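Local coordinates for sialidase B (Streptococcus pneumoniae TIGR4, PDB 4XJZ), which cleaves terminal alpha-2,3-, alpha-2,6- and alpha-2,8-linked sialic acid residues from oligosaccharides, glycoproteins and glycolipids as a family 33 exo-sialidase, at residues Val34-Lys39 / Asn106-Val111; Pro43-Ala48 / Met68-Glu73; Ile208-Thr213 / Ile288-Val293; Ile421-Ser426 / Gln435-Pro440. The protein carries 1 engineered substitution. All coordinates share one frame; numbering follows the deposited sequence.

The four contacts sample two beta architectures of one chain. Contacts 1 and 2 belong to the N-terminal concanavalin-like domain, with centres 15 Å apart; contact 2 is nested within the loop that contact 1 closes, and they meet where Phe38 CE1 packs 4.0 Å from Met68 SD. Contacts 3 and 4 belong to the beta-propeller and reach the same sheet, their centres 14 Å apart. Contacts 1 and 4 lie on opposite sides of the chain's centre, about 46 Å between centres. Contact 3 comes nearest the catalytic machinery: the side chain of Ile208 is about 4 Å from that of Tyr615, the nucleophile by similarity, whereas contacts 1, 2 and 4 lie away from the active site.

Contact 1 (Val34-Lys39 / Asn106-Val111); sequences VVMKFK and NTLVFV
Six backbone hydrogen bonds tie Val34-Lys39 to Asn106-Val111, exchanged in pairs between Val34 and Phe110, Met36 and Leu108, and Phe38 and Asn106. All six are short, as with Leu108 N to Met36 O at 2.8 Å. Between these rungs, CA-H...O contacts fill the non-hydrogen-bonded positions, as where Lys37 CA lies 3.2 Å from Asn106 O.

Polar side chains add one cross-strand bond on the face carrying Val35, Lys37, Thr107 and Val109. Lys37 and Thr107 run alongside each other, and a bend at the last torsion of the lysine (chi4 -74°) turns NZ onto Thr107 OG1, 2.8 Å away. The same ammonium is also bonded to Pro186 O, so two oxygens grip it in a buried setting. On the other face, Asn106 donates through ND2 to Trp96 O and accepts through OD1 from Asn124 ND2, with just a weak further bond from ND2 to Phe38 O.

Apolar contacts dominate that second face. Asn106 CB sits over one face of the Phe38 ring, 4.1 Å from its centroid, toward the rim, in a CH-pi contact. Leu108 CB comes to the ring's edge, 4.0 Å from Phe38 CE2. Beside it Met36 and Leu108 point the same way, and the methionine methyl CE touches Leu108 CD2 at 4.0 Å. Ile66, on strand 63-69, covers Met36 and Leu108 from the facing sheet. This is the packing of a beta-sandwich, two antiparallel sheets face to face, in keeping with the concanavalin-like fold of this N-terminal domain.

Contact 2 (Pro43-Ala48 / Met68-Glu73); sequences PNSLQA and MRDSGE
Ser45 O is gripped by two donors: the backbone N of Asp70 at 3.0 Å, and a water that passes the link on to Arg69 NH1. The Asp70 N-H approaches from above the carbonyl plane, 42° out of it, and the CA of Arg69 adds a CA-H...O contact. Asp70 OD2 accepts hydrogen bonds from two further waters, one of which also donates to Pro43 O while the other reaches Ser45 OG.

Deeper in, Gln47 and Met68 exchange straighter backbone bonds, with Gln47 N to Met68 O at 173°. These are the end rungs of the antiparallel hairpin formed by strands 46-53 and 63-69 in the six-stranded sheet of the concanavalin-like domain; beyond, a type I turn from Arg69 to Gly72 reverses the chain toward strand 74-80.

The side chains of Gln47 and Met68, both set with CG between the backbone N and the carbonyl carbon (chi1 61°), run alongside, their CG atoms 3.6 Å apart. Gln47 NE2 makes a weak bond to Met68 SD, while Gln47 OE1 takes the N-H of Asn44 at 2.9 Å and also accepts from Lys164 N. The methionine chain then bends, bringing its methyl CE 3.6 Å from Pro43 CB. On the other face, Leu46 CD1 lies over the centre of the Arg69 guanidinium, 4.3 Å above its plane, while Glu73 OE2 meets its edge in a salt bridge to NE, whose hydrogen bond is weak.

Contact 3 (Ile208-Thr213 / Ile288-Val293); sequences IPTLYT and IDSSIV. With DMS (dimethyl sulfoxide), chain D.
The Tyr212 ring is sandwiched between protein and a solvent molecule. The sulfur of a dimethyl sulfoxide, probably from the crystallisation liquor, lies over the ring centre, 3.5 Å above the plane, and the opposite face receives the backbone of Val293, whose CA makes a CH-pi contact 4.1 Å from the centroid. The dimethyl sulfoxide oxygen accepts the N-H of Thr213 at 3.0 Å, consistent with this placing.

Although the two segments run almost parallel, 4° apart, side chains and a water join them, not direct backbone bonds. The water donates to Ile208 O and accepts from Ser290 N at 3.0 Å. Thr210 faces two residues: CG2 reaches Ser290 O at 3.4 Å, while OG1 meets Ile292 CD1 and finds its polar partner in Ser222, which also bonds Ser290 OG. Ile292 places CG1 between its backbone N and carbonyl carbon (chi1 54°), and its methyl CD1 fits against Tyr212 CB at 3.6 Å.

At the catalytic end, CG1 and CG2 of Ile208 both face Asp289 OD1, each 3.6 Å away, and this isoleucine touches Tyr615, the nucleophile by similarity. The contact joins the residues leading into strand 212-213 to strand 286-294 of another propeller sheet. Its largely apolar chemistry suggests an interface held by van der Waals fit and one water, near the probable sialic acid site; the dimethyl sulfoxide indicates that a small polar molecule can settle on Tyr212.

Contact 4 (Ile421-Ser426 / Gln435-Pro440); sequences IAMTTS and QFKLLP
Met423 and Lys437 lie alongside each other, pointing the same way from a hydrogen-bonded pair, with SD 3.8 Å from the lysine CE. Both chains are extended beyond CG; the lysine starts from the position between its backbone N and carbonyl carbon (chi1 77°), and its ammonium goes on to bond Gly485 O. On the same face Leu439 brings its CD2 branch to Met423 CB at 3.9 Å.

Across the sheet, Ala422 points to the face shared with Leu438. The alanine methyl approaches the Phe436 ring obliquely, 3.5 Å from CD1, while Leu438 adds a looser apolar contact through CD2. The aromatic ring extends beyond Ala422 to meet Tyr370 at a small interplanar angle and Phe287 edge-to-face.

Between these side chains runs the backbone of a beta hairpin, strands 420-426 and 437-438; the second BNR repeat, residues 424-435, the Asp-box signature of sialidase propellers, begins in the first strand and spans the connection. Strand 437-438 is outermost in its sheet within the chain, and strand 301-308 flanks the other partner. Met423 N binds Lys437 O at 2.8 Å, and Lys437 N returns a bond to Met423 O. Leu439 N reaches Ile421 O at 2.9 Å. A water joins the other two polar backbone atoms of this pair, accepting from Ile421 N and donating to Leu439 O at 3.0 Å.

Contact 1 (Val34-Lys39 / Asn106-Val111)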
loop_
_atom_site.group_PDB
_atom_site.type_symbol
_atom_site.label_atom_id
_atom_site.label_comp_id
_atom_site.label_asym_id
_atom_site.label_seq_id
_atom_site.Cartn_x
_atom_site.Cartn_y
_atom_site.Cartn_z
ATOM N N VAL A 34 5.399 7.686 28.372
ATOM C CA VAL A 34 4.440 6.674 28.795
ATOM C C VAL A 34 4.620 5.446 27.915
ATOM O O VAL A 34 4.623 5.555 26.686
ATOM C CB VAL A 34 2.979 7.168 28.662
ATOM C CG1 VAL A 34 2.008 6.077 29.118
ATOM C CG2 VAL A 34 2.764 8.435 29.470
ATOM N N VAL A 35 4.806 4.288 28.543
ATOM C CA VAL A 35 4.863 3.014 27.830
ATOM C C VAL A 35 3.676 2.176 28.283
ATOM O O VAL A 35 3.491 1.939 29.482
ATOM C CB VAL A 35 6.160 2.248 28.128
ATOM C CG1 VAL A 35 6.151 0.898 27.420
ATOM C CG2 VAL A 35 7.371 3.066 27.707
ATOM N N MET A 36 2.868 1.730 27.333
ATOM C CA MET A 36 1.627 1.051 27.661
ATOM C C MET A 36 1.395 -0.131 26.731
ATOM O O MET A 36 1.333 0.036 25.512
ATOM C CB MET A 36 0.476 2.042 27.549
ATOM C CG MET A 36 -0.866 1.513 27.975
ATOM S SD MET A 36 -2.021 2.890 28.146
ATOM C CE MET A 36 -1.949 3.632 26.513
ATOM N N LYS A 37 1.271 -1.324 27.302
ATOM C CA LYS A 37 0.870 -2.487 26.529
ATOM C C LYS A 37 -0.604 -2.748 26.803
ATOM O O LYS A 37 -1.004 -2.934 27.956
ATOM C CB LYS A 37 1.745 -3.689 26.883
ATOM C CG LYS A 37 3.157 -3.549 26.324
ATOM C CD LYS A 37 4.079 -4.668 26.769
ATOM C CE LYS A 37 5.371 -4.668 25.955
ATOM N NZ LYS A 37 5.180 -5.185 24.562
ATOM N N PHE A 38 -1.423 -2.731 25.753
ATOM C CA PHE A 38 -2.862 -2.813 25.959
ATOM C C PHE A 38 -3.585 -3.613 24.880
ATOM O O PHE A 38 -3.095 -3.754 23.750
ATOM C CB PHE A 38 -3.476 -1.407 26.073
ATOM C CG PHE A 38 -3.578 -0.677 24.763
ATOM C CD1 PHE A 38 -4.767 -0.679 24.041
ATOM C CD2 PHE A 38 -2.485 0.010 24.249
ATOM C CE1 PHE A 38 -4.865 -0.005 22.833
ATOM C CE2 PHE A 38 -2.576 0.686 23.043
ATOM C CZ PHE A 38 -3.768 0.675 22.334
ATOM N N LYS A 39 -4.755 -4.127 25.249
ATOM C CA LYS A 39 -5.607 -4.861 24.331
ATOM C C LYS A 39 -6.947 -4.161 24.248
ATOM O O LYS A 39 -7.444 -3.617 25.240
ATOM C CB LYS A 39 -5.800 -6.310 24.797
ATOM C CG LYS A 39 -4.519 -7.129 24.874
ATOM C CD LYS A 39 -4.773 -8.489 25.519
ATOM C CE LYS A 39 -3.486 -9.284 25.667
ATOM N NZ LYS A 39 -3.715 -10.536 26.437
ATOM N N ASN A 106 -1.050 -4.463 21.916
ATOM C CA ASN A 106 -0.422 -3.320 21.273
ATOM C C ASN A 106 0.565 -2.675 22.228
ATOM O O ASN A 106 0.299 -2.576 23.429
ATOM C CB ASN A 106 -1.480 -2.277 20.880
ATOM C CG ASN A 106 -2.492 -2.801 19.859
ATOM O OD1 ASN A 106 -2.237 -2.788 18.644
ATOM N ND2 ASN A 106 -3.661 -3.252 20.350
ATOM N N THR A 107 1.710 -2.252 21.708
ATOM C CA THR A 107 2.713 -1.607 22.536
ATOM C C THR A 107 2.805 -0.142 22.155
ATOM O O THR A 107 3.257 0.191 21.059
ATOM C CB THR A 107 4.097 -2.240 22.320
ATOM O OG1 THR A 107 4.020 -3.647 22.572
ATOM C CG2 THR A 107 5.135 -1.612 23.263
ATOM N N LEU A 108 2.373 0.739 23.050
ATOM C CA LEU A 108 2.328 2.155 22.735
ATOM C C LEU A 108 3.407 2.892 23.524
ATOM O O LEU A 108 3.588 2.632 24.710
ATOM C CB LEU A 108 0.932 2.691 23.049
ATOM C CG LEU A 108 0.649 4.172 22.866
ATOM C CD1 LEU A 108 -0.839 4.384 22.552
ATOM C CD2 LEU A 108 1.021 4.960 24.118
ATOM N N VAL A 109 4.140 3.782 22.862
ATOM C CA VAL A 109 5.154 4.596 23.537
ATOM C C VAL A 109 4.913 6.048 23.166
ATOM O O VAL A 109 4.959 6.402 21.987
ATOM C CB VAL A 109 6.583 4.193 23.117
ATOM C CG1 VAL A 109 7.620 4.989 23.913
ATOM C CG2 VAL A 109 6.803 2.712 23.325
ATOM N N PHE A 110 4.623 6.881 24.165
ATOM C CA PHE A 110 4.422 8.303 23.932
ATOM C C PHE A 110 5.519 9.104 24.617
ATOM O O PHE A 110 5.757 8.954 25.818
ATOM C CB PHE A 110 3.048 8.760 24.437
ATOM C CG PHE A 110 2.803 10.222 24.252
ATOM C CD1 PHE A 110 2.657 10.757 22.976
ATOM C CD2 PHE A 110 2.720 11.075 25.349
ATOM C CE1 PHE A 110 2.432 12.115 22.790
ATOM C CE2 PHE A 110 2.502 12.437 25.169
ATOM C CZ PHE A 110 2.358 12.955 23.889
ATOM N N VAL A 111 6.197 9.943 23.844
ATOM C CA VAL A 111 7.311 10.730 24.363
ATOM C C VAL A 111 6.975 12.220 24.323
ATOM O O VAL A 111 6.666 12.783 23.259
ATOM C CB VAL A 111 8.592 10.448 23.574
ATOM C CG1 VAL A 111 9.761 11.220 24.176
ATOM C CG2 VAL A 111 8.886 8.954 23.564
#

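Contact 2 (Pro43-Ala48 / Met68-Glu73)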
loop_
_atom_site.group_PDB
_atom_site.type_symbol
_atom_site.label_atom_id
_atom_site.label_comp_id
_atom_site.label_asym_id
_atom_site.label_seq_id
_atom_site.Cartn_x
_atom_site.Cartn_y
_atom_site.Cartn_z
ATOM N N PRO A 43 -13.534 -2.258 21.347
ATOM C CA PRO A 43 -13.489 -0.879 21.840
ATOM C C PRO A 43 -14.814 -0.145 21.688
ATOM O O PRO A 43 -15.597 -0.438 20.786
ATOM C CB PRO A 43 -12.448 -0.226 20.924
ATOM C CG PRO A 43 -12.561 -0.986 19.646
ATOM C CD PRO A 43 -12.791 -2.410 20.080
ATOM N N ASN A 44 -15.057 0.802 22.583
ATOM C CA ASN A 44 -16.111 1.784 22.373
ATOM C C ASN A 44 -15.705 2.727 21.235
ATOM O O ASN A 44 -14.558 2.695 20.782
ATOM C CB ASN A 44 -16.406 2.544 23.673
ATOM C CG ASN A 44 -16.991 1.642 24.750
ATOM O OD1 ASN A 44 -17.833 0.793 24.465
ATOM N ND2 ASN A 44 -16.528 1.806 25.989
ATOM N N SER A 45 -16.637 3.556 20.767
ATOM C CA SER A 45 -16.399 4.401 19.593
ATOM C C SER A 45 -15.213 5.335 19.813
ATOM O O SER A 45 -14.378 5.517 18.926
ATOM C CB SER A 45 -17.663 5.210 19.265
ATOM O OG SER A 45 -17.513 5.974 18.083
ATOM N N LEU A 46 -15.153 5.924 21.004
ATOM C CA LEU A 46 -14.076 6.826 21.388
ATOM C C LEU A 46 -13.781 6.575 22.858
ATOM O O LEU A 46 -14.647 6.756 23.715
ATOM C CB LEU A 46 -14.468 8.295 21.156
ATOM C CG LEU A 46 -13.529 9.365 21.724
ATOM C CD1 LEU A 46 -12.132 9.263 21.116
ATOM C CD2 LEU A 46 -14.089 10.784 21.550
ATOM N N GLN A 47 -12.563 6.139 23.154
ATOM C CA GLN A 47 -12.215 5.808 24.530
ATOM C C GLN A 47 -10.803 6.232 24.907
ATOM O O GLN A 47 -9.878 6.171 24.085
ATOM C CB GLN A 47 -12.408 4.304 24.789
ATOM C CG GLN A 47 -11.559 3.358 23.934
ATOM C CD GLN A 47 -11.927 1.908 24.191
ATOM O OE1 GLN A 47 -13.072 1.602 24.535
ATOM N NE2 GLN A 47 -10.958 1.009 24.045
ATOM N N ALA A 48 -10.637 6.663 26.156
ATOM C CA ALA A 48 -9.321 7.038 26.663
ATOM C C ALA A 48 -8.677 5.880 27.397
ATOM O O ALA A 48 -9.313 5.222 28.213
ATOM C CB ALA A 48 -9.421 8.236 27.580
ATOM N N MET A 68 -8.113 6.385 21.772
ATOM C CA MET A 68 -8.236 5.658 20.521
ATOM C C MET A 68 -9.676 5.722 20.036
ATOM O O MET A 68 -10.601 6.005 20.811
ATOM C CB MET A 68 -7.824 4.194 20.708
ATOM C CG MET A 68 -8.687 3.455 21.717
ATOM S SD MET A 68 -8.369 1.685 21.821
ATOM C CE MET A 68 -9.124 1.117 20.307
ATOM N N ARG A 69 -9.861 5.469 18.747
ATOM C CA ARG A 69 -11.197 5.292 18.195
ATOM C C ARG A 69 -11.385 3.860 17.700
ATOM O O ARG A 69 -10.404 3.154 17.423
ATOM C CB ARG A 69 -11.433 6.272 17.048
ATOM C CG ARG A 69 -11.363 7.742 17.430
ATOM C CD ARG A 69 -11.709 8.606 16.227
ATOM N NE ARG A 69 -11.670 10.028 16.543
ATOM C CZ ARG A 69 -12.698 10.718 17.030
ATOM N NH1 ARG A 69 -13.861 10.119 17.267
ATOM N NH2 ARG A 69 -12.561 12.011 17.287
ATOM N N ASP A 70 -12.639 3.437 17.546
ATOM C CA ASP A 70 -12.900 2.086 17.041
ATOM C C ASP A 70 -12.555 1.907 15.555
ATOM O O ASP A 70 -12.712 0.817 15.012
ATOM C CB ASP A 70 -14.333 1.615 17.345
ATOM C CG ASP A 70 -15.395 2.435 16.647
ATOM O OD1 ASP A 70 -15.070 3.287 15.788
ATOM O OD2 ASP A 70 -16.585 2.207 16.956
ATOM N N SER A 71 -12.078 2.973 14.915
ATOM C CA SER A 71 -11.517 2.891 13.568
ATOM C C SER A 71 -10.067 2.455 13.624
ATOM O O SER A 71 -9.462 2.164 12.589
ATOM C CB SER A 71 -11.547 4.256 12.892
ATOM O OG SER A 71 -10.680 5.159 13.566
ATOM N N GLY A 72 -9.494 2.443 14.825
ATOM C CA GLY A 72 -8.078 2.122 14.960
ATOM C C GLY A 72 -7.168 3.334 15.079
ATOM O O GLY A 72 -5.948 3.198 15.215
ATOM N N GLU A 73 -7.749 4.527 15.031
ATOM C CA GLU A 73 -7.010 5.764 15.218
ATOM C C GLU A 73 -6.488 5.854 16.654
ATOM O O GLU A 73 -7.184 5.452 17.595
ATOM C CB GLU A 73 -7.940 6.942 14.921
ATOM C CG GLU A 73 -7.361 8.314 15.207
ATOM C CD GLU A 73 -8.342 9.408 14.825
ATOM O OE1 GLU A 73 -8.991 9.272 13.768
ATOM O OE2 GLU A 73 -8.483 10.387 15.587
HETATM O O HOH W 1 -17.657 0.851 19.011
HETATM O O HOH W 2 -14.863 7.511 16.928
HETATM O O HOH W 3 -18.205 4.299 15.557
#

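Contact 3 (Ile208-Thr213 / Ile288-Val293)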
loop_
_atom_site.group_PDB
_atom_site.type_symbol
_atom_site.label_atom_id
_atom_site.label_comp_id
_atom_site.label_asym_id
_atom_site.label_seq_id
_atom_site.Cartn_x
_atom_site.Cartn_y
_atom_site.Cartn_z
ATOM N N ILE A 208 -0.234 -1.128 -2.942
ATOM C CA ILE A 208 -0.416 -2.147 -3.987
ATOM C C ILE A 208 0.531 -3.343 -3.855
ATOM O O ILE A 208 1.373 -3.587 -4.731
ATOM C CB ILE A 208 -0.337 -1.541 -5.422
ATOM C CG1 ILE A 208 -0.918 -0.110 -5.502
ATOM C CG2 ILE A 208 -1.034 -2.443 -6.430
ATOM C CD1 ILE A 208 -2.393 0.011 -5.080
ATOM N N PRO A 209 0.386 -4.092 -2.756
ATOM C CA PRO A 209 1.273 -5.235 -2.488
ATOM C C PRO A 209 1.007 -6.419 -3.391
ATOM O O PRO A 209 -0.119 -6.632 -3.828
ATOM C CB PRO A 209 0.916 -5.604 -1.055
ATOM C CG PRO A 209 -0.525 -5.198 -0.904
ATOM C CD PRO A 209 -0.587 -3.894 -1.662
ATOM N N THR A 210 2.054 -7.207 -3.648
ATOM C CA THR A 210 1.897 -8.462 -4.364
ATOM C C THR A 210 2.729 -9.513 -3.647
ATOM O O THR A 210 3.688 -9.183 -2.948
ATOM C CB THR A 210 2.384 -8.400 -5.820
ATOM O OG1 THR A 210 3.811 -8.449 -5.859
ATOM C CG2 THR A 210 1.918 -7.126 -6.531
ATOM N N LEU A 211 2.368 -10.773 -3.856
ATOM C CA LEU A 211 3.161 -11.910 -3.362
ATOM C C LEU A 211 3.105 -13.048 -4.357
ATOM O O LEU A 211 2.083 -13.283 -4.970
ATOM C CB LEU A 211 2.606 -12.430 -2.034
ATOM C CG LEU A 211 2.791 -11.641 -0.738
ATOM C CD1 LEU A 211 1.959 -12.247 0.372
ATOM C CD2 LEU A 211 4.291 -11.591 -0.339
ATOM N N TYR A 212 4.191 -13.806 -4.469
ATOM C CA TYR A 212 4.193 -14.939 -5.376
ATOM C C TYR A 212 5.250 -15.907 -4.894
ATOM O O TYR A 212 6.391 -15.504 -4.651
ATOM C CB TYR A 212 4.517 -14.467 -6.791
ATOM C CG TYR A 212 4.255 -15.458 -7.900
ATOM C CD1 TYR A 212 3.160 -15.323 -8.734
ATOM C CD2 TYR A 212 5.127 -16.517 -8.139
ATOM C CE1 TYR A 212 2.926 -16.218 -9.762
ATOM C CE2 TYR A 212 4.896 -17.405 -9.160
ATOM C CZ TYR A 212 3.799 -17.252 -9.972
ATOM O OH TYR A 212 3.578 -18.146 -11.008
ATOM N N THR A 213 4.867 -17.171 -4.743
ATOM C CA THR A 213 5.838 -18.200 -4.318
ATOM C C THR A 213 6.488 -18.833 -5.542
ATOM O O THR A 213 5.809 -19.438 -6.375
ATOM C CB THR A 213 5.155 -19.291 -3.474
ATOM O OG1 THR A 213 4.566 -18.708 -2.304
ATOM C CG2 THR A 213 6.156 -20.346 -3.028
ATOM N N ILE A 288 3.116 2.202 -11.766
ATOM C CA ILE A 288 1.996 1.989 -10.849
ATOM C C ILE A 288 1.327 0.657 -11.168
ATOM O O ILE A 288 1.133 0.330 -12.344
ATOM C CB ILE A 288 0.995 3.202 -10.882
ATOM C CG1 ILE A 288 -0.217 2.957 -9.973
ATOM C CG2 ILE A 288 0.568 3.535 -12.313
ATOM C CD1 ILE A 288 -1.012 4.256 -9.641
ATOM N N ASP A 289 1.032 -0.110 -10.113
ATOM C CA ASP A 289 0.281 -1.366 -10.201
ATOM C C ASP A 289 1.105 -2.451 -10.874
ATOM O O ASP A 289 1.096 -2.591 -12.100
ATOM C CB ASP A 289 -1.050 -1.181 -10.942
ATOM C CG ASP A 289 -2.034 -0.343 -10.173
ATOM O OD1 ASP A 289 -1.747 0.029 -9.015
ATOM O OD2 ASP A 289 -3.105 -0.056 -10.743
ATOM N N SER A 290 1.814 -3.220 -10.062
ATOM C CA SER A 290 2.654 -4.294 -10.584
ATOM C C SER A 290 2.023 -5.673 -10.422
ATOM O O SER A 290 1.111 -5.882 -9.612
ATOM C CB SER A 290 4.041 -4.276 -9.933
ATOM O OG SER A 290 3.984 -4.555 -8.542
ATOM N N SER A 291 2.526 -6.626 -11.208
ATOM C CA SER A 291 2.056 -8.013 -11.169
ATOM C C SER A 291 3.217 -8.918 -11.547
ATOM O O SER A 291 4.037 -8.557 -12.398
ATOM C CB SER A 291 0.892 -8.227 -12.141
ATOM O OG SER A 291 0.266 -9.475 -11.909
ATOM N N ILE A 292 3.287 -10.087 -10.913
ATOM C CA ILE A 292 4.422 -10.991 -11.107
ATOM C C ILE A 292 3.991 -12.406 -11.491
ATOM O O ILE A 292 2.938 -12.890 -11.081
ATOM C CB ILE A 292 5.333 -11.005 -9.861
ATOM C CG1 ILE A 292 4.559 -11.315 -8.591
ATOM C CG2 ILE A 292 6.002 -9.657 -9.674
ATOM C CD1 ILE A 292 5.412 -11.063 -7.319
ATOM N N VAL A 293 4.822 -13.069 -12.282
ATOM C CA VAL A 293 4.599 -14.487 -12.571
ATOM C C VAL A 293 5.954 -15.143 -12.756
ATOM O O VAL A 293 6.948 -14.457 -13.025
ATOM C CB VAL A 293 3.721 -14.667 -13.834
ATOM C CG1 VAL A 293 4.544 -14.435 -15.100
ATOM C CG2 VAL A 293 3.072 -16.055 -13.850
HETATM S S DMS D . 2.153 -18.596 -7.020
HETATM O O DMS D . 2.187 -18.258 -5.557
HETATM C C1 DMS D . 2.743 -20.300 -7.230
HETATM C C2 DMS D . 0.435 -18.907 -7.517
HETATM O O HOH W 4 2.533 -2.718 -7.188
#

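Contact 4 (Ile421-Ser426 / Gln435-Pro440)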
loop_
_atom_site.group_PDB
_atom_site.type_symbol
_atom_site.label_atom_id
_atom_site.label_comp_id
_atom_site.label_asym_id
_atom_site.label_seq_id
_atom_site.Cartn_x
_atom_site.Cartn_y
_atom_site.Cartn_z
ATOM N N ILE A 421 1.956 -0.228 -20.642
ATOM C CA ILE A 421 2.327 -1.337 -19.761
ATOM C C ILE A 421 3.756 -1.714 -20.110
ATOM O O ILE A 421 4.111 -1.766 -21.284
ATOM C CB ILE A 421 1.411 -2.569 -19.919
ATOM C CG1 ILE A 421 -0.017 -2.257 -19.479
ATOM C CG2 ILE A 421 1.904 -3.728 -19.049
ATOM C CD1 ILE A 421 -0.994 -3.410 -19.707
ATOM N N ALA A 422 4.573 -1.941 -19.085
ATOM C CA ALA A 422 5.948 -2.393 -19.286
ATOM C C ALA A 422 6.171 -3.749 -18.638
ATOM O O ALA A 422 5.460 -4.146 -17.707
ATOM C CB ALA A 422 6.915 -1.403 -18.717
ATOM N N MET A 423 7.203 -4.431 -19.121
ATOM C CA MET A 423 7.618 -5.727 -18.587
ATOM C C MET A 423 9.101 -5.700 -18.256
ATOM O O MET A 423 9.885 -5.115 -18.995
ATOM C CB MET A 423 7.344 -6.803 -19.640
ATOM C CG MET A 423 8.002 -8.136 -19.399
ATOM S SD MET A 423 7.641 -9.172 -20.835
ATOM C CE MET A 423 9.106 -10.200 -20.858
ATOM N N THR A 424 9.479 -6.330 -17.146
ATOM C CA THR A 424 10.890 -6.605 -16.887
ATOM C C THR A 424 11.017 -8.056 -16.470
ATOM O O THR A 424 10.020 -8.716 -16.155
ATOM C CB THR A 424 11.502 -5.676 -15.811
ATOM O OG1 THR A 424 12.879 -6.030 -15.612
ATOM C CG2 THR A 424 10.769 -5.788 -14.493
ATOM N N THR A 425 12.241 -8.579 -16.514
ATOM C CA THR A 425 12.471 -9.960 -16.105
ATOM C C THR A 425 13.651 -10.049 -15.150
ATOM O O THR A 425 14.510 -9.167 -15.112
ATOM C CB THR A 425 12.725 -10.883 -17.313
ATOM O OG1 THR A 425 13.972 -10.537 -17.917
ATOM C CG2 THR A 425 11.618 -10.738 -18.344
ATOM N N SER A 426 13.678 -11.120 -14.369
ATOM C CA SER A 426 14.810 -11.406 -13.511
ATOM C C SER A 426 15.256 -12.831 -13.773
ATOM O O SER A 426 14.429 -13.749 -13.830
ATOM C CB SER A 426 14.428 -11.272 -12.040
ATOM O OG SER A 426 15.530 -11.646 -11.223
ATOM N N GLN A 435 16.373 -4.035 -17.644
ATOM C CA GLN A 435 15.698 -2.819 -18.075
ATOM C C GLN A 435 14.350 -3.187 -18.695
ATOM O O GLN A 435 14.246 -4.167 -19.440
ATOM C CB GLN A 435 16.570 -2.044 -19.062
ATOM C CG GLN A 435 17.975 -1.713 -18.536
ATOM C CD GLN A 435 17.969 -0.881 -17.262
ATOM O OE1 GLN A 435 17.077 -0.061 -17.037
ATOM N NE2 GLN A 435 18.980 -1.087 -16.422
ATOM N N PHE A 436 13.311 -2.413 -18.383
ATOM C CA PHE A 436 11.958 -2.733 -18.860
ATOM C C PHE A 436 11.771 -2.521 -20.373
ATOM O O PHE A 436 12.491 -1.726 -20.997
ATOM C CB PHE A 436 10.874 -1.977 -18.048
ATOM C CG PHE A 436 10.813 -0.489 -18.319
ATOM C CD1 PHE A 436 10.072 0.011 -19.382
ATOM C CD2 PHE A 436 11.486 0.404 -17.499
ATOM C CE1 PHE A 436 10.026 1.366 -19.645
ATOM C CE2 PHE A 436 11.440 1.766 -17.744
ATOM C CZ PHE A 436 10.707 2.248 -18.820
ATOM N N LYS A 437 10.820 -3.252 -20.958
ATOM C CA LYS A 437 10.406 -3.010 -22.334
ATOM C C LYS A 437 8.920 -2.704 -22.317
ATOM O O LYS A 437 8.171 -3.289 -21.531
ATOM C CB LYS A 437 10.675 -4.225 -23.237
ATOM C CG LYS A 437 9.669 -5.362 -23.080
ATOM C CD LYS A 437 9.706 -6.351 -24.244
ATOM C CE LYS A 437 8.604 -7.400 -24.100
ATOM N NZ LYS A 437 8.941 -8.668 -24.810
ATOM N N LEU A 438 8.488 -1.790 -23.180
ATOM C CA LEU A 438 7.066 -1.538 -23.329
ATOM C C LEU A 438 6.388 -2.686 -24.076
ATOM O O LEU A 438 6.956 -3.250 -25.020
ATOM C CB LEU A 438 6.844 -0.233 -24.088
ATOM C CG LEU A 438 7.321 1.049 -23.403
ATOM C CD1 LEU A 438 7.055 2.264 -24.298
ATOM C CD2 LEU A 438 6.662 1.237 -22.039
ATOM N N LEU A 439 5.182 -3.041 -23.643
ATOM C CA LEU A 439 4.343 -3.966 -24.402
ATOM C C LEU A 439 3.675 -3.188 -25.530
ATOM O O LEU A 439 3.466 -1.981 -25.406
ATOM C CB LEU A 439 3.274 -4.611 -23.513
ATOM C CG LEU A 439 3.697 -5.571 -22.401
ATOM C CD1 LEU A 439 2.583 -6.577 -22.121
ATOM C CD2 LEU A 439 4.986 -6.272 -22.739
ATOM N N PRO A 440 3.333 -3.874 -26.633
ATOM C CA PRO A 440 2.644 -3.221 -27.751
ATOM C C PRO A 440 1.199 -2.908 -27.390
ATOM O O PRO A 440 0.703 -3.418 -26.385
ATOM C CB PRO A 440 2.683 -4.291 -28.844
ATOM C CG PRO A 440 2.682 -5.566 -28.108
ATOM C CD PRO A 440 3.528 -5.313 -26.882
HETATM O O HOH W 5 1.830 -0.245 -23.639
#